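Local coordinates for protein D,D-dipeptidase/D,D-carboxypeptidase (Enterococcus faecalis, PDB 4F78) that probably acts as a zinc-dependent D,D-peptidase, cleaving D-alanyl-D-alanine dipeptides and the terminal D-alanine of peptidoglycan precursors, at residues 113-118 and 166-171. Residues are numbered along the deposited sequence; the frame is centred on the assembly and turned at random.
Sequences AIDLGL and PWHFRY. With ZN (zinc ion), chain B.
OD1 of Asp-115 lies 2.2 Å from the zinc ion and ND1 of His-168 lies equally close, so neighbouring strands each supply a ligand to one metal. The aspartate also reaches zinc through OD2, a longer bond of 2.6 Å that makes its grip lopsidedly bidentate. A carboxylate can present both oxygens to one metal, while histidine gives the zinc one ring nitrogen and keeps the other for a hydrogen bond; the two flat groups are turned 58° apart. With CG of His-168 anti to the backbone N (chi1 178°), ND1 is carried to the metal, while NE2 hydrogen-bonds to Glu-107. The metal on one nitrogen and this second-shell carboxylate on the other hold the ring's rotation, and the carboxylate probably makes ND1 a stronger ligand. His-108 and a water complete the site. That water accepts a hydrogen bond from NE1 of Trp-167, 3.0 Å from the water oxygen; the indole stands almost perpendicular to the carboxylate and meets OD1 of Asp-115 at its edge, CD1 being 3.4 Å away.

Strands 113-118 and 168-171 are the central pair of a four-stranded antiparallel sheet, and this His, Asp, His zinc site is that of the VanY-type D,D-peptidases of clan MD. Ile-114 and Phe-169 form the hydrogen-bonded pair, the bond from Phe-169 N to Ile-114 O being nearly straight at 177°. Leu-116 N adds a rung to Trp-167 O. Ala-113 shares the metal-bearing face, where its small CB lies 3.8 Å from NE2 of His-168. The opposite face, carrying Ile-114 and Phe-169, is apolar: CD1 of Leu-116 approaches CD1 of Phe-169 at 4.1 Å, the side chains crossing at about a right angle, and CG2 of Ile-114 rests near CB of the phenylalanine. Phe-139 of helix 134-142 covers this face, meeting Phe-169 edge-to-face.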
loop_
_atom_site.group_PDB
_atom_site.type_symbol
_atom_site.label_atom_id
_atom_site.label_comp_id
_atom_site.label_asym_id
_atom_site.label_seq_id
_atom_site.Cartn_x
_atom_site.Cartn_y
_atom_site.Cartn_z
ATOM N N ALA A 113 -3.928 0.455 -3.791
ATOM C CA ALA A 113 -3.289 1.652 -4.321
ATOM C C ALA A 113 -4.319 2.544 -4.995
ATOM O O ALA A 113 -5.275 2.044 -5.588
ATOM C CB ALA A 113 -2.218 1.282 -5.356
ATOM N N ILE A 114 -4.105 3.858 -4.921
ATOM C CA ILE A 114 -5.049 4.826 -5.477
ATOM C C ILE A 114 -4.275 5.976 -6.112
ATOM O O ILE A 114 -3.249 6.417 -5.560
ATOM C CB ILE A 114 -6.075 5.336 -4.399
ATOM C CG1 ILE A 114 -7.104 6.293 -5.054
ATOM C CG2 ILE A 114 -5.379 6.123 -3.300
ATOM C CD1 ILE A 114 -8.361 5.665 -5.394
ATOM N N ASP A 115 -4.724 6.410 -7.289
ATOM C CA ASP A 115 -4.199 7.622 -7.941
ATOM C C ASP A 115 -5.176 8.763 -7.673
ATOM O O ASP A 115 -6.367 8.621 -7.960
ATOM C CB ASP A 115 -4.092 7.390 -9.461
ATOM C CG ASP A 115 -2.900 6.485 -9.811
ATOM O OD1 ASP A 115 -2.037 6.302 -8.900
ATOM O OD2 ASP A 115 -2.859 5.920 -10.928
ATOM N N LEU A 116 -4.697 9.869 -7.093
ATOM C CA LEU A 116 -5.615 10.989 -6.741
ATOM C C LEU A 116 -5.287 12.227 -7.569
ATOM O O LEU A 116 -4.125 12.409 -7.979
ATOM C CB LEU A 116 -5.474 11.359 -5.254
ATOM C CG LEU A 116 -5.820 10.168 -4.326
ATOM C CD1 LEU A 116 -5.397 10.500 -2.873
ATOM C CD2 LEU A 116 -7.330 9.909 -4.394
ATOM N N GLY A 117 -6.279 13.095 -7.797
ATOM C CA GLY A 117 -6.073 14.282 -8.630
ATOM C C GLY A 117 -6.935 15.421 -8.155
ATOM O O GLY A 117 -8.022 15.204 -7.575
ATOM N N LEU A 118 -6.485 16.648 -8.397
ATOM C CA LEU A 118 -7.371 17.796 -8.204
ATOM C C LEU A 118 -8.626 17.670 -9.046
ATOM O O LEU A 118 -8.572 17.215 -10.204
ATOM C CB LEU A 118 -6.667 19.094 -8.584
ATOM C CG LEU A 118 -5.829 19.742 -7.493
ATOM C CD1 LEU A 118 -5.063 20.942 -8.095
ATOM C CD2 LEU A 118 -6.758 20.216 -6.372
ATOM N N PRO A 166 3.748 12.310 -7.790
ATOM C CA PRO A 166 3.044 13.035 -6.738
ATOM C C PRO A 166 1.686 12.380 -6.382
ATOM O O PRO A 166 1.209 12.593 -5.265
ATOM C CB PRO A 166 2.837 14.419 -7.367
ATOM C CG PRO A 166 4.043 14.556 -8.297
ATOM C CD PRO A 166 4.214 13.187 -8.868
ATOM N N TRP A 167 1.064 11.607 -7.279
ATOM C CA TRP A 167 -0.381 11.370 -7.130
ATOM C C TRP A 167 -0.745 9.961 -6.652
ATOM O O TRP A 167 -1.921 9.678 -6.398
ATOM C CB TRP A 167 -1.047 11.624 -8.490
ATOM C CG TRP A 167 -0.418 10.697 -9.543
ATOM C CD1 TRP A 167 -0.682 9.340 -9.729
ATOM C CD2 TRP A 167 0.631 11.027 -10.481
ATOM N NE1 TRP A 167 0.116 8.843 -10.741
ATOM C CE2 TRP A 167 0.928 9.853 -11.218
ATOM C CE3 TRP A 167 1.338 12.207 -10.775
ATOM C CZ2 TRP A 167 1.895 9.828 -12.236
ATOM C CZ3 TRP A 167 2.304 12.181 -11.794
ATOM C CH2 TRP A 167 2.571 10.997 -12.510
ATOM N N HIS A 168 0.250 9.081 -6.543
ATOM C CA HIS A 168 0.021 7.653 -6.285
ATOM C C HIS A 168 0.305 7.301 -4.839
ATOM O O HIS A 168 1.439 7.425 -4.352
ATOM C CB HIS A 168 0.890 6.806 -7.246
ATOM C CG HIS A 168 0.776 5.317 -7.054
ATOM N ND1 HIS A 168 0.385 4.478 -8.070
ATOM C CD2 HIS A 168 1.074 4.522 -5.999
ATOM C CE1 HIS A 168 0.404 3.229 -7.651
ATOM N NE2 HIS A 168 0.827 3.221 -6.394
ATOM N N PHE A 169 -0.748 6.846 -4.148
ATOM C CA PHE A 169 -0.673 6.510 -2.719
ATOM C C PHE A 169 -0.983 5.036 -2.465
ATOM O O PHE A 169 -1.826 4.417 -3.138
ATOM C CB PHE A 169 -1.641 7.378 -1.931
ATOM C CG PHE A 169 -1.163 8.764 -1.814
ATOM C CD1 PHE A 169 -1.404 9.674 -2.843
ATOM C CD2 PHE A 169 -0.394 9.149 -0.727
ATOM C CE1 PHE A 169 -0.900 10.989 -2.773
ATOM C CE2 PHE A 169 0.104 10.462 -0.640
ATOM C CZ PHE A 169 -0.159 11.377 -1.675
ATOM N N ARG A 170 -0.280 4.456 -1.508
ATOM C CA ARG A 170 -0.429 3.016 -1.300
ATOM C C ARG A 170 -0.812 2.801 0.157
ATOM O O ARG A 170 -0.195 3.398 1.066
ATOM C CB ARG A 170 0.945 2.339 -1.563
ATOM C CG ARG A 170 1.118 0.935 -0.877
ATOM C CD ARG A 170 0.185 -0.179 -1.480
ATOM N NE ARG A 170 0.314 -1.376 -0.633
ATOM C CZ ARG A 170 1.211 -2.343 -0.836
ATOM N NH1 ARG A 170 2.005 -2.304 -1.912
ATOM N NH2 ARG A 170 1.295 -3.373 0.022
ATOM N N TYR A 171 -1.821 1.977 0.405
ATOM C CA TYR A 171 -2.184 1.644 1.795
ATOM C C TYR A 171 -1.311 0.501 2.273
ATOM O O TYR A 171 -1.273 -0.561 1.620
ATOM C CB TYR A 171 -3.651 1.182 1.873
ATOM C CG TYR A 171 -4.127 0.831 3.296
ATOM C CD1 TYR A 171 -4.565 1.828 4.177
ATOM C CD2 TYR A 171 -4.191 -0.486 3.721
ATOM C CE1 TYR A 171 -4.989 1.517 5.462
ATOM C CE2 TYR A 171 -4.646 -0.811 5.010
ATOM C CZ TYR A 171 -5.026 0.198 5.866
ATOM O OH TYR A 171 -5.484 -0.093 7.122
HETATM ZN ZN ZN B . -0.893 4.700 -9.838
HETATM O O HOH W 1 0.581 5.915 -10.940
#